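Local coordinates for protein FAD dependent oxidoreductase (Chelativorans sp. BNC1, PDB 6PXS) that binds FAD and is an iminodiacetate oxidase, a flavoprotein of the DadA oxidoreductase family, at residues A117-L123 with E140-G146; P133-D137 with G289-L294; H231-T237 with A253-V259. One frame throughout, in Å; residues are numbered along the deposited sequence.

How the contacts relate
All three contacts lie in the same FAD-dependent oxidoreductase family region. Contact 1 pairs strands 121-123 and 141-144 of the mixed four-stranded sheet. Contact 2 lies about 19 Å away, centre to centre. Along the chain contacts 1 and 2 interlock, because 133-137 falls between the two segments of contact 1. Contact 3, in the antiparallel sheet, is nested inside the loop that contact 2 closes, its centre about 15 Å from that of contact 2. Contact 2 thus ties the loop leading into strand 141-144 of the mixed sheet to the end of helix 277-290, and Leu294, packing on Leu232 and Val259, carries that end onto the antiparallel sheet of contact 3.

Contact 1 (A117-L123 with E140-G146); sequences AGTVRRL and EAIHIPG
Arg121 and His143 form an antiparallel hydrogen-bonded pair, the central evidence that 121-123 and 141-144 run as neighbouring strands, with 117-120 and 145-146 as the flanking turns. His143 N gives its hydrogen to Arg121 O at 2.9 Å, and Arg121 N returns a bond to His143 O at 3.2 Å. Two residues on, Leu123 N reaches Ala141 O at 2.9 Å. The two short strand axes pass 4.7 Å apart, their N-to-C directions 143° apart, well short of strict antiparallelism.

The close packing lies on both faces near this pairing. On one, Val120 CG1 stands anti to its backbone nitrogen (chi1 179°), which carries this methyl to Ile142 CG2 at 3.5 Å; the two branched side chains meet at a slant. Farther along, Ile144 CG2 sits beside the methyl of Ala117. Helix 97-111 lies over Val120, Arg122 and Ile142. On the other face Leu123 CD1 touches His143 CB at 3.5 Å, so the leucine meets the root of the histidine side chain, with helix 127-131 packing against Ala141 and His143. Pro145 closes the far end, its CD 3.3 Å from Thr119 O, next to a weak bond from Gly146 N to Ala117 O.

Thr119 and Arg121, both exposed, make up the solvent side. Arg122 is polar but held: its NH2 lies 3.7 Å from Glu140 OE1, a long salt bridge with guanidinium and carboxylate planes turned 56° from each other, while its main partner is Asp101, with Glu104 beside it, both on helix 97-111. Backbone bonds from Ile142 and Ile144 to strand 90-93 continue the sheet inward, so the arrangement is that of an outermost antiparallel strand, 121-123, of a mixed four-stranded sheet.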
ATOM      1  N   ALA A 117      32.136 -16.468 -17.240  1.00 71.61           N
ATOM      2  CA  ALA A 117      30.901 -17.195 -17.502  1.00 67.57           C
ATOM      3  C   ALA A 117      30.939 -18.620 -16.969  1.00 63.90           C
ATOM      4  O   ALA A 117      29.881 -19.238 -16.811  1.00 61.87           O
ATOM      5  CB  ALA A 117      30.617 -17.218 -19.004  1.00 68.07           C
ATOM      6  N   GLY A 118      32.123 -19.151 -16.686  1.00 64.82           N
ATOM      7  CA  GLY A 118      32.233 -20.530 -16.265  1.00 65.13           C
ATOM      8  C   GLY A 118      32.198 -21.477 -17.452  1.00 62.17           C
ATOM      9  O   GLY A 118      32.382 -21.089 -18.609  1.00 63.39           O
ATOM     10  N   THR A 119      31.949 -22.748 -17.148  1.00 62.65           N
ATOM     11  CA  THR A 119      31.908 -23.794 -18.166  1.00 66.74           C
ATOM     12  C   THR A 119      30.472 -23.923 -18.663  1.00 65.96           C
ATOM     13  O   THR A 119      29.608 -24.469 -17.970  1.00 63.68           O
ATOM     14  CB  THR A 119      32.427 -25.117 -17.611  1.00 63.76           C
ATOM     15  OG1 THR A 119      31.585 -25.554 -16.537  1.00 64.43           O
ATOM     16  CG2 THR A 119      33.853 -24.958 -17.103  1.00 63.13           C
ATOM     17  N   VAL A 120      30.214 -23.412 -19.866  1.00 66.62           N
ATOM     18  CA  VAL A 120      28.897 -23.560 -20.471  1.00 68.04           C
ATOM     19  C   VAL A 120      28.657 -25.028 -20.786  1.00 69.59           C
ATOM     20  O   VAL A 120      29.533 -25.725 -21.317  1.00 70.92           O
ATOM     21  CB  VAL A 120      28.779 -22.688 -21.731  1.00 70.50           C
ATOM     22  CG1 VAL A 120      27.411 -22.868 -22.377  1.00 69.68           C
ATOM     23  CG2 VAL A 120      29.023 -21.224 -21.389  1.00 69.31           C
ATOM     24  N   ARG A 121      27.462 -25.509 -20.459  1.00 70.38           N
ATOM     25  CA  ARG A 121      27.146 -26.927 -20.571  1.00 73.57           C
ATOM     26  C   ARG A 121      25.692 -27.061 -20.987  1.00 71.85           C
ATOM     27  O   ARG A 121      24.806 -26.514 -20.323  1.00 72.05           O
ATOM     28  CB  ARG A 121      27.407 -27.638 -19.241  1.00 78.54           C
ATOM     29  CG  ARG A 121      27.034 -29.109 -19.208  1.00 85.27           C
ATOM     30  CD  ARG A 121      27.588 -29.763 -17.950  1.00 91.46           C
ATOM     31  NE  ARG A 121      27.243 -29.006 -16.747  1.00 96.02           N
ATOM     32  CZ  ARG A 121      27.852 -29.139 -15.572  1.00 98.61           C
ATOM     33  NH1 ARG A 121      28.852 -29.998 -15.425  1.00100.18           N
ATOM     34  NH2 ARG A 121      27.463 -28.404 -14.538  1.00 97.70           N
ATOM     35  N   ARG A 122      25.447 -27.769 -22.085  1.00 72.16           N
ATOM     36  CA  ARG A 122      24.087 -27.954 -22.567  1.00 71.05           C
ATOM     37  C   ARG A 122      23.417 -29.077 -21.788  1.00 67.72           C
ATOM     38  O   ARG A 122      23.939 -30.194 -21.715  1.00 67.13           O
ATOM     39  CB  ARG A 122      24.076 -28.264 -24.061  1.00 74.02           C
ATOM     40  CG  ARG A 122      22.676 -28.309 -24.642  1.00 74.61           C
ATOM     41  CD  ARG A 122      22.697 -28.349 -26.155  1.00 78.60           C
ATOM     42  NE  ARG A 122      21.382 -28.060 -26.718  1.00 79.32           N
ATOM     43  CZ  ARG A 122      21.130 -27.953 -28.019  1.00 81.81           C
ATOM     44  NH1 ARG A 122      22.105 -28.111 -28.905  1.00 84.22           N
ATOM     45  NH2 ARG A 122      19.901 -27.685 -28.433  1.00 81.35           N
ATOM     46  N   LEU A 123      22.263 -28.775 -21.207  1.00 63.43           N
ATOM     47  CA  LEU A 123      21.538 -29.708 -20.362  1.00 60.62           C
ATOM     48  C   LEU A 123      20.441 -30.407 -21.153  1.00 59.16           C
ATOM     49  O   LEU A 123      19.897 -29.864 -22.119  1.00 57.77           O
ATOM     50  CB  LEU A 123      20.929 -28.982 -19.161  1.00 61.25           C
ATOM     51  CG  LEU A 123      21.847 -28.796 -17.952  1.00 63.59           C
ATOM     52  CD1 LEU A 123      23.176 -28.181 -18.363  1.00 64.28           C
ATOM     53  CD2 LEU A 123      21.163 -27.941 -16.893  1.00 60.74           C
ATOM     54  N   GLU A 140      14.775 -28.347 -22.614  1.00 63.86           N
ATOM     55  CA  GLU A 140      16.221 -28.291 -22.749  1.00 63.65           C
ATOM     56  C   GLU A 140      16.698 -26.872 -22.452  1.00 60.90           C
ATOM     57  O   GLU A 140      15.945 -25.900 -22.572  1.00 59.38           O
ATOM     58  CB  GLU A 140      16.658 -28.703 -24.156  1.00 65.04           C
ATOM     59  CG  GLU A 140      16.111 -30.042 -24.624  1.00 68.91           C
ATOM     60  CD  GLU A 140      16.502 -30.358 -26.057  1.00 72.41           C
ATOM     61  OE1 GLU A 140      17.468 -29.748 -26.560  1.00 74.36           O
ATOM     62  OE2 GLU A 140      15.840 -31.213 -26.683  1.00 72.97           O
ATOM     63  N   ALA A 141      17.963 -26.755 -22.061  1.00 57.93           N
ATOM     64  CA  ALA A 141      18.491 -25.458 -21.664  1.00 57.71           C
ATOM     65  C   ALA A 141      20.004 -25.455 -21.809  1.00 56.06           C
ATOM     66  O   ALA A 141      20.638 -26.494 -22.014  1.00 61.13           O
ATOM     67  CB  ALA A 141      18.086 -25.115 -20.226  1.00 60.02           C
ATOM     68  N   ILE A 142      20.573 -24.258 -21.697  1.00 51.95           N
ATOM     69  CA  ILE A 142      22.013 -24.043 -21.703  1.00 55.04           C
ATOM     70  C   ILE A 142      22.387 -23.431 -20.362  1.00 56.70           C
ATOM     71  O   ILE A 142      21.830 -22.399 -19.970  1.00 58.98           O
ATOM     72  CB  ILE A 142      22.448 -23.131 -22.865  1.00 56.55           C
ATOM     73  CG1 ILE A 142      22.038 -23.750 -24.203  1.00 57.87           C
ATOM     74  CG2 ILE A 142      23.954 -22.893 -22.819  1.00 57.44           C
ATOM     75  CD1 ILE A 142      22.191 -22.816 -25.381  1.00 61.45           C
ATOM     76  N   HIS A 143      23.322 -24.064 -19.663  1.00 54.64           N
ATOM     77  CA  HIS A 143      23.694 -23.664 -18.313  1.00 53.05           C
ATOM     78  C   HIS A 143      24.923 -22.765 -18.368  1.00 50.13           C
ATOM     79  O   HIS A 143      25.967 -23.166 -18.894  1.00 50.14           O
ATOM     80  CB  HIS A 143      23.963 -24.894 -17.446  1.00 55.89           C
ATOM     81  CG  HIS A 143      24.177 -24.577 -16.000  1.00 56.25           C
ATOM     82  ND1 HIS A 143      25.427 -24.530 -15.425  1.00 55.74           N
ATOM     83  CD2 HIS A 143      23.296 -24.292 -15.012  1.00 54.90           C
ATOM     84  CE1 HIS A 143      25.309 -24.230 -14.144  1.00 57.59           C
ATOM     85  NE2 HIS A 143      24.026 -24.079 -13.868  1.00 56.70           N
ATOM     86  N   ILE A 144      24.793 -21.558 -17.828  1.00 48.22           N
ATOM     87  CA  ILE A 144      25.900 -20.606 -17.739  1.00 48.19           C
ATOM     88  C   ILE A 144      26.185 -20.357 -16.262  1.00 49.04           C
ATOM     89  O   ILE A 144      25.552 -19.482 -15.654  1.00 52.39           O
ATOM     90  CB  ILE A 144      25.576 -19.288 -18.461  1.00 45.59           C
ATOM     91  CG1 ILE A 144      25.179 -19.554 -19.915  1.00 47.59           C
ATOM     92  CG2 ILE A 144      26.775 -18.349 -18.408  1.00 45.62           C
ATOM     93  CD1 ILE A 144      24.772 -18.307 -20.675  1.00 44.93           C
ATOM     94  N   PRO A 145      27.119 -21.086 -15.644  1.00 48.15           N
ATOM     95  CA  PRO A 145      27.337 -20.917 -14.197  1.00 48.72           C
ATOM     96  C   PRO A 145      27.671 -19.493 -13.787  1.00 43.87           C
ATOM     97  O   PRO A 145      27.489 -19.148 -12.613  1.00 41.43           O
ATOM     98  CB  PRO A 145      28.502 -21.872 -13.901  1.00 51.30           C
ATOM     99  CG  PRO A 145      28.498 -22.855 -15.025  1.00 53.08           C
ATOM    100  CD  PRO A 145      28.007 -22.107 -16.224  1.00 50.56           C
ATOM    101  N   GLY A 146      28.141 -18.652 -14.712  1.00 42.93           N
ATOM    102  CA  GLY A 146      28.553 -17.306 -14.354  1.00 42.49           C
ATOM    103  C   GLY A 146      27.422 -16.313 -14.198  1.00 41.49           C
ATOM    104  O   GLY A 146      27.628 -15.246 -13.611  1.00 41.69           O
TER

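Contact 2 (P133-D137 with G289-L294); sequences PPLRD and GIAPGL
Arg136 meets the last turn of helix 277-290 through two of its nitrogens. Its NH1 donates to Gly289 O at 3.1 Å, and this oxygen lies only 9° out of the guanidinium plane. Seen from the carbonyl the approach is less regular, because the donor stands above the carbonyl plane. The backbone N of the same arginine makes a weak bond to Ile290 O, 3.3 Å away. The side chain bends at chi3 (-46°), which turns the guanidinium back along the helix end, while Arg136 CG rests on Pro292 CD at 3.5 Å and the two side chains cross at about a right angle.

A second group centres on Pro134. Its carbonyl oxygen receives Gly293 N at 3.0 Å, in the carbonyl plane and on a lone pair, and Ala291 CA also lies close to it. The ring of Pro134 lies over the glycine, with CB 3.5 Å from Gly293 CA, and its outer edge reaches the branched end of Leu294. Leu135 directs its CD2 methyl to the neighbourhood of Ile290 O and Ala291 CB.

These bonds fall where a helix stops: Ala291 is the first residue to leave helical angles, and a 3-10 segment follows at 292-294, closed by Leu294 N to Ala291 O at 3.1 Å. The carbonyls at such a C-terminal end would be expected to carry a partial negative character, which the arginine may complement.

Outside the two segments, Asp138 forms a salt bridge with Arg136 NE; together with the NH1 bond to Gly289 O, this restrains the rotation of the guanidinium. Lys129, on helix 127-131, bonds to the carbonyl oxygens of Pro133 and Leu135. Met251 of strand 251-254 packs against Leu135, Ala291 and Leu294.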
ATOM      1  N   PRO A 133      12.909 -25.787  -9.961  1.00 46.07           N
ATOM      2  CA  PRO A 133      11.835 -26.794  -9.900  1.00 46.47           C
ATOM      3  C   PRO A 133      10.591 -26.392 -10.675  1.00 44.22           C
ATOM      4  O   PRO A 133      10.045 -27.214 -11.425  1.00 46.80           O
ATOM      5  CB  PRO A 133      11.548 -26.903  -8.396  1.00 45.50           C
ATOM      6  CG  PRO A 133      12.852 -26.582  -7.757  1.00 43.28           C
ATOM      7  CD  PRO A 133      13.508 -25.546  -8.637  1.00 43.30           C
ATOM      8  N   PRO A 134      10.086 -25.163 -10.525  1.00 42.71           N
ATOM      9  CA  PRO A 134       8.807 -24.831 -11.179  1.00 43.17           C
ATOM     10  C   PRO A 134       8.835 -24.919 -12.702  1.00 40.47           C
ATOM     11  O   PRO A 134       7.765 -24.830 -13.318  1.00 37.00           O
ATOM     12  CB  PRO A 134       8.520 -23.397 -10.706  1.00 37.95           C
ATOM     13  CG  PRO A 134       9.800 -22.880 -10.197  1.00 36.11           C
ATOM     14  CD  PRO A 134      10.550 -24.056  -9.668  1.00 40.46           C
ATOM     15  N   LEU A 135       9.998 -25.098 -13.325  1.00 40.22           N
ATOM     16  CA  LEU A 135      10.055 -25.215 -14.775  1.00 42.43           C
ATOM     17  C   LEU A 135       9.406 -26.515 -15.244  1.00 48.57           C
ATOM     18  O   LEU A 135       9.176 -27.448 -14.467  1.00 49.42           O
ATOM     19  CB  LEU A 135      11.504 -25.165 -15.267  1.00 40.03           C
ATOM     20  CG  LEU A 135      12.217 -23.813 -15.233  1.00 39.14           C
ATOM     21  CD1 LEU A 135      13.647 -23.966 -15.725  1.00 39.18           C
ATOM     22  CD2 LEU A 135      11.480 -22.777 -16.066  1.00 42.79           C
ATOM     23  N   ARG A 136       9.109 -26.568 -16.541  1.00 50.68           N
ATOM     24  CA  ARG A 136       8.600 -27.794 -17.137  1.00 52.48           C
ATOM     25  C   ARG A 136       9.715 -28.827 -17.254  1.00 55.44           C
ATOM     26  O   ARG A 136      10.883 -28.493 -17.473  1.00 58.13           O
ATOM     27  CB  ARG A 136       8.005 -27.519 -18.521  1.00 52.32           C
ATOM     28  CG  ARG A 136       6.978 -26.398 -18.566  1.00 51.17           C
ATOM     29  CD  ARG A 136       6.077 -26.525 -19.792  1.00 53.41           C
ATOM     30  NE  ARG A 136       6.832 -26.799 -21.015  1.00 54.60           N
ATOM     31  CZ  ARG A 136       7.261 -25.872 -21.870  1.00 55.70           C
ATOM     32  NH1 ARG A 136       7.018 -24.585 -21.658  1.00 54.01           N
ATOM     33  NH2 ARG A 136       7.940 -26.240 -22.949  1.00 55.36           N
ATOM     34  N   ASP A 137       9.344 -30.100 -17.111  1.00 57.54           N
ATOM     35  CA  ASP A 137      10.328 -31.173 -17.174  1.00 63.73           C
ATOM     36  C   ASP A 137      10.805 -31.464 -18.593  1.00 62.60           C
ATOM     37  O   ASP A 137      11.773 -32.213 -18.757  1.00 61.69           O
ATOM     38  CB  ASP A 137       9.752 -32.450 -16.556  1.00 71.51           C
ATOM     39  CG  ASP A 137       8.455 -32.889 -17.216  1.00 79.23           C
ATOM     40  OD1 ASP A 137       8.466 -33.179 -18.431  1.00 81.32           O
ATOM     41  OD2 ASP A 137       7.423 -32.951 -16.513  1.00 80.73           O
ATOM     42  N   GLY A 289       3.923 -19.958 -18.484  1.00 42.38           N
ATOM     43  CA  GLY A 289       4.123 -20.766 -19.675  1.00 42.71           C
ATOM     44  C   GLY A 289       5.296 -21.714 -19.530  1.00 45.18           C
ATOM     45  O   GLY A 289       5.175 -22.918 -19.775  1.00 44.59           O
ATOM     46  N   ILE A 290       6.452 -21.184 -19.115  1.00 43.15           N
ATOM     47  CA  ILE A 290       7.648 -22.005 -18.947  1.00 42.81           C
ATOM     48  C   ILE A 290       7.824 -22.520 -17.525  1.00 39.86           C
ATOM     49  O   ILE A 290       8.706 -23.360 -17.288  1.00 36.73           O
ATOM     50  CB  ILE A 290       8.916 -21.224 -19.350  1.00 42.98           C
ATOM     51  CG1 ILE A 290       9.107 -19.997 -18.452  1.00 44.82           C
ATOM     52  CG2 ILE A 290       8.832 -20.804 -20.811  1.00 41.65           C
ATOM     53  CD1 ILE A 290      10.462 -19.331 -18.606  1.00 44.85           C
ATOM     54  N   ALA A 291       7.022 -22.049 -16.572  1.00 38.79           N
ATOM     55  CA  ALA A 291       7.173 -22.417 -15.163  1.00 39.32           C
ATOM     56  C   ALA A 291       5.798 -22.606 -14.539  1.00 36.28           C
ATOM     57  O   ALA A 291       5.333 -21.776 -13.750  1.00 36.31           O
ATOM     58  CB  ALA A 291       7.977 -21.358 -14.409  1.00 39.35           C
ATOM     59  N   PRO A 292       5.117 -23.704 -14.870  1.00 38.12           N
ATOM     60  CA  PRO A 292       3.805 -23.964 -14.253  1.00 39.24           C
ATOM     61  C   PRO A 292       3.857 -24.076 -12.738  1.00 38.38           C
ATOM     62  O   PRO A 292       2.816 -23.932 -12.085  1.00 36.84           O
ATOM     63  CB  PRO A 292       3.366 -25.286 -14.899  1.00 39.64           C
ATOM     64  CG  PRO A 292       4.172 -25.392 -16.155  1.00 36.86           C
ATOM     65  CD  PRO A 292       5.481 -24.738 -15.854  1.00 37.09           C
ATOM     66  N   GLY A 293       5.031 -24.331 -12.158  1.00 37.55           N
ATOM     67  CA  GLY A 293       5.131 -24.440 -10.714  1.00 36.55           C
ATOM     68  C   GLY A 293       4.828 -23.150  -9.984  1.00 37.55           C
ATOM     69  O   GLY A 293       4.539 -23.179  -8.783  1.00 40.95           O
ATOM     70  N   LEU A 294       4.891 -22.017 -10.677  1.00 36.67           N
ATOM     71  CA  LEU A 294       4.558 -20.731 -10.081  1.00 36.79           C
ATOM     72  C   LEU A 294       3.058 -20.472 -10.041  1.00 36.96           C
ATOM     73  O   LEU A 294       2.647 -19.392  -9.605  1.00 31.46           O
ATOM     74  CB  LEU A 294       5.254 -19.606 -10.853  1.00 36.17           C
ATOM     75  CG  LEU A 294       6.781 -19.687 -10.904  1.00 37.35           C
ATOM     76  CD1 LEU A 294       7.352 -18.602 -11.809  1.00 36.87           C
ATOM     77  CD2 LEU A 294       7.377 -19.590  -9.506  1.00 36.15           C
TER

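Contact 3 (H231-T237 with A253-V259); sequences HLPGVAT and AFDDSRV
Leu232 N and Ser257 O make a nearly straight hydrogen bond, 2.8 Å long with 173° at the hydrogen. His231 and Arg258 beside it form an antiparallel non-hydrogen-bonded pair, and His231 CA also points a C-H at Ser257 O.

A side-chain bond extends the junction beyond the strands: Ser257 OG, set beside its own backbone nitrogen (chi1 -55°), donates to Val235 O at 2.6 Å.

One water bridges the two backbones, accepting from Thr237 N at 3.0 Å and donating to Asp255 O.

Among the nonbonded contacts, the imidazole of His231 has Asp256 O at its edge, near the ring plane, 3.8 Å from ND1. The apolar contact is Leu232 CD2 on Val259 CG2 at 3.6 Å; Thr237 CB also lies 4.0 Å from Ala253 CB.

Of the charged groups, Asp256 turns to the second subunit, forming salt bridges with Arg153 and Arg161 of that subunit. Arg161 of the second subunit also bonds to Ser257 OG, so the serine hydroxyl has a partner in each subunit.

The type II turn from Leu232 to Val235 carries the chain out of strand 220-231 beside the hairpin of strands 251-254 and 258-261, an end of the four-stranded antiparallel sheet that takes part in the subunit interface.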
ATOM      1  N   HIS A 231       5.947 -14.947  -4.433  1.00 35.75           N
ATOM      2  CA  HIS A 231       6.395 -15.462  -3.147  1.00 36.52           C
ATOM      3  C   HIS A 231       6.019 -16.931  -3.044  1.00 37.80           C
ATOM      4  O   HIS A 231       4.855 -17.290  -3.241  1.00 36.97           O
ATOM      5  CB  HIS A 231       5.774 -14.664  -1.994  1.00 41.01           C
ATOM      6  CG  HIS A 231       6.176 -15.146  -0.636  1.00 43.96           C
ATOM      7  ND1 HIS A 231       7.480 -15.121  -0.192  1.00 45.87           N
ATOM      8  CD2 HIS A 231       5.442 -15.659   0.381  1.00 43.71           C
ATOM      9  CE1 HIS A 231       7.533 -15.600   1.039  1.00 45.81           C
ATOM     10  NE2 HIS A 231       6.311 -15.935   1.409  1.00 46.11           N
ATOM     11  N   LEU A 232       7.007 -17.776  -2.739  1.00 38.69           N
ATOM     12  CA  LEU A 232       6.817 -19.218  -2.597  1.00 40.53           C
ATOM     13  C   LEU A 232       6.919 -19.587  -1.122  1.00 41.03           C
ATOM     14  O   LEU A 232       7.995 -19.986  -0.654  1.00 39.11           O
ATOM     15  CB  LEU A 232       7.854 -19.987  -3.419  1.00 44.15           C
ATOM     16  CG  LEU A 232       7.667 -20.049  -4.938  1.00 42.82           C
ATOM     17  CD1 LEU A 232       6.363 -20.752  -5.288  1.00 45.32           C
ATOM     18  CD2 LEU A 232       7.719 -18.660  -5.557  1.00 41.77           C
ATOM     19  N   PRO A 233       5.825 -19.491  -0.345  1.00 45.22           N
ATOM     20  CA  PRO A 233       5.936 -19.661   1.113  1.00 46.11           C
ATOM     21  C   PRO A 233       6.632 -20.948   1.529  1.00 51.46           C
ATOM     22  O   PRO A 233       6.176 -22.050   1.210  1.00 52.89           O
ATOM     23  CB  PRO A 233       4.475 -19.640   1.584  1.00 42.30           C
ATOM     24  CG  PRO A 233       3.663 -19.925   0.369  1.00 46.62           C
ATOM     25  CD  PRO A 233       4.425 -19.332  -0.770  1.00 44.18           C
ATOM     26  N   GLY A 234       7.748 -20.807   2.242  1.00 53.75           N
ATOM     27  CA  GLY A 234       8.459 -21.958   2.762  1.00 55.17           C
ATOM     28  C   GLY A 234       9.301 -22.697   1.750  1.00 55.97           C
ATOM     29  O   GLY A 234       9.446 -23.919   1.855  1.00 63.19           O
ATOM     30  N   VAL A 235       9.875 -21.993   0.778  1.00 50.60           N
ATOM     31  CA  VAL A 235      10.651 -22.603  -0.296  1.00 42.70           C
ATOM     32  C   VAL A 235      12.028 -21.959  -0.322  1.00 43.79           C
ATOM     33  O   VAL A 235      12.143 -20.731  -0.399  1.00 45.40           O
ATOM     34  CB  VAL A 235       9.947 -22.444  -1.656  1.00 38.33           C
ATOM     35  CG1 VAL A 235      10.791 -23.047  -2.770  1.00 36.34           C
ATOM     36  CG2 VAL A 235       8.569 -23.083  -1.608  1.00 37.45           C
ATOM     37  N   ALA A 236      13.068 -22.788  -0.266  1.00 44.30           N
ATOM     38  CA  ALA A 236      14.445 -22.308  -0.308  1.00 46.15           C
ATOM     39  C   ALA A 236      14.823 -22.007  -1.754  1.00 48.24           C
ATOM     40  O   ALA A 236      14.911 -22.917  -2.584  1.00 43.34           O
ATOM     41  CB  ALA A 236      15.385 -23.341   0.306  1.00 45.31           C
ATOM     42  N   THR A 237      15.051 -20.726  -2.054  1.00 50.73           N
ATOM     43  CA  THR A 237      15.371 -20.278  -3.403  1.00 50.49           C
ATOM     44  C   THR A 237      16.761 -19.666  -3.523  1.00 49.98           C
ATOM     45  O   THR A 237      17.125 -19.205  -4.612  1.00 49.13           O
ATOM     46  CB  THR A 237      14.330 -19.255  -3.880  1.00 52.42           C
ATOM     47  OG1 THR A 237      14.291 -18.146  -2.972  1.00 52.75           O
ATOM     48  CG2 THR A 237      12.951 -19.889  -3.953  1.00 52.62           C
ATOM     49  N   ALA A 253      15.208 -15.496  -8.948  1.00 35.11           N
ATOM     50  CA  ALA A 253      14.807 -15.770  -7.576  1.00 36.38           C
ATOM     51  C   ALA A 253      15.755 -15.084  -6.605  1.00 43.55           C
ATOM     52  O   ALA A 253      16.940 -14.897  -6.895  1.00 50.29           O
ATOM     53  CB  ALA A 253      14.788 -17.274  -7.288  1.00 35.58           C
ATOM     54  N   PHE A 254      15.218 -14.712  -5.446  1.00 41.82           N
ATOM     55  CA  PHE A 254      15.990 -14.132  -4.360  1.00 42.02           C
ATOM     56  C   PHE A 254      15.868 -15.010  -3.118  1.00 43.25           C
ATOM     57  O   PHE A 254      15.087 -15.965  -3.076  1.00 40.12           O
ATOM     58  CB  PHE A 254      15.535 -12.699  -4.063  1.00 40.11           C
ATOM     59  CG  PHE A 254      15.861 -11.724  -5.159  1.00 40.09           C
ATOM     60  CD1 PHE A 254      17.170 -11.339  -5.393  1.00 42.75           C
ATOM     61  CD2 PHE A 254      14.860 -11.190  -5.953  1.00 43.23           C
ATOM     62  CE1 PHE A 254      17.476 -10.442  -6.402  1.00 44.37           C
ATOM     63  CE2 PHE A 254      15.158 -10.292  -6.963  1.00 41.68           C
ATOM     64  CZ  PHE A 254      16.467  -9.918  -7.186  1.00 41.77           C
ATOM     65  N   ASP A 255      16.651 -14.664  -2.092  1.00 45.45           N
ATOM     66  CA  ASP A 255      16.812 -15.556  -0.946  1.00 45.48           C
ATOM     67  C   ASP A 255      15.503 -15.755  -0.189  1.00 43.25           C
ATOM     68  O   ASP A 255      15.211 -16.865   0.273  1.00 44.86           O
ATOM     69  CB  ASP A 255      17.887 -15.011  -0.003  1.00 48.90           C
ATOM     70  CG  ASP A 255      19.296 -15.256  -0.515  1.00 50.95           C
ATOM     71  OD1 ASP A 255      19.507 -16.241  -1.251  1.00 50.13           O
ATOM     72  OD2 ASP A 255      20.199 -14.465  -0.170  1.00 55.07           O
ATOM     73  N   ASP A 256      14.703 -14.700  -0.041  1.00 44.03           N
ATOM     74  CA  ASP A 256      13.511 -14.789   0.796  1.00 45.01           C
ATOM     75  C   ASP A 256      12.333 -15.375   0.028  1.00 43.12           C
ATOM     76  O   ASP A 256      11.256 -14.772  -0.025  1.00 44.26           O
ATOM     77  CB  ASP A 256      13.146 -13.411   1.356  1.00 46.73           C
ATOM     78  CG  ASP A 256      12.046 -13.478   2.404  1.00 48.29           C
ATOM     79  OD1 ASP A 256      11.501 -14.578   2.632  1.00 50.97           O
ATOM     80  OD2 ASP A 256      11.726 -12.430   3.002  1.00 49.46           O
ATOM     81  N   SER A 257      12.525 -16.553  -0.566  1.00 43.43           N
ATOM     82  CA  SER A 257      11.439 -17.288  -1.216  1.00 44.79           C
ATOM     83  C   SER A 257      10.699 -16.415  -2.226  1.00 42.49           C
ATOM     84  O   SER A 257       9.488 -16.548  -2.418  1.00 41.62           O
ATOM     85  CB  SER A 257      10.462 -17.845  -0.177  1.00 46.24           C
ATOM     86  OG  SER A 257      11.132 -18.632   0.793  1.00 43.77           O
ATOM     87  N   ARG A 258      11.427 -15.519  -2.884  1.00 43.47           N
ATOM     88  CA  ARG A 258      10.849 -14.553  -3.806  1.00 41.62           C
ATOM     89  C   ARG A 258      11.296 -14.859  -5.229  1.00 36.58           C
ATOM     90  O   ARG A 258      12.469 -15.157  -5.470  1.00 39.00           O
ATOM     91  CB  ARG A 258      11.258 -13.128  -3.422  1.00 45.76           C
ATOM     92  CG  ARG A 258      10.481 -12.040  -4.142  1.00 55.16           C
ATOM     93  CD  ARG A 258      10.766 -10.668  -3.548  1.00 65.13           C
ATOM     94  NE  ARG A 258      12.166 -10.281  -3.706  1.00 72.91           N
ATOM     95  CZ  ARG A 258      12.676  -9.124  -3.291  1.00 77.24           C
ATOM     96  NH1 ARG A 258      11.903  -8.229  -2.688  1.00 79.60           N
ATOM     97  NH2 ARG A 258      13.962  -8.862  -3.481  1.00 77.52           N
ATOM     98  N   VAL A 259      10.354 -14.790  -6.165  1.00 35.71           N
ATOM     99  CA  VAL A 259      10.624 -14.996  -7.582  1.00 34.04           C
ATOM    100  C   VAL A 259      10.068 -13.808  -8.352  1.00 33.13           C
ATOM    101  O   VAL A 259       8.908 -13.427  -8.159  1.00 35.69           O
ATOM    102  CB  VAL A 259      10.009 -16.311  -8.101  1.00 35.18           C
ATOM    103  CG1 VAL A 259      10.254 -16.462  -9.592  1.00 33.00           C
ATOM    104  CG2 VAL A 259      10.583 -17.498  -7.344  1.00 36.66           C
TER
HETATM  105  O   HOH W   1      16.129 -19.289   0.317  1.00 39.59           O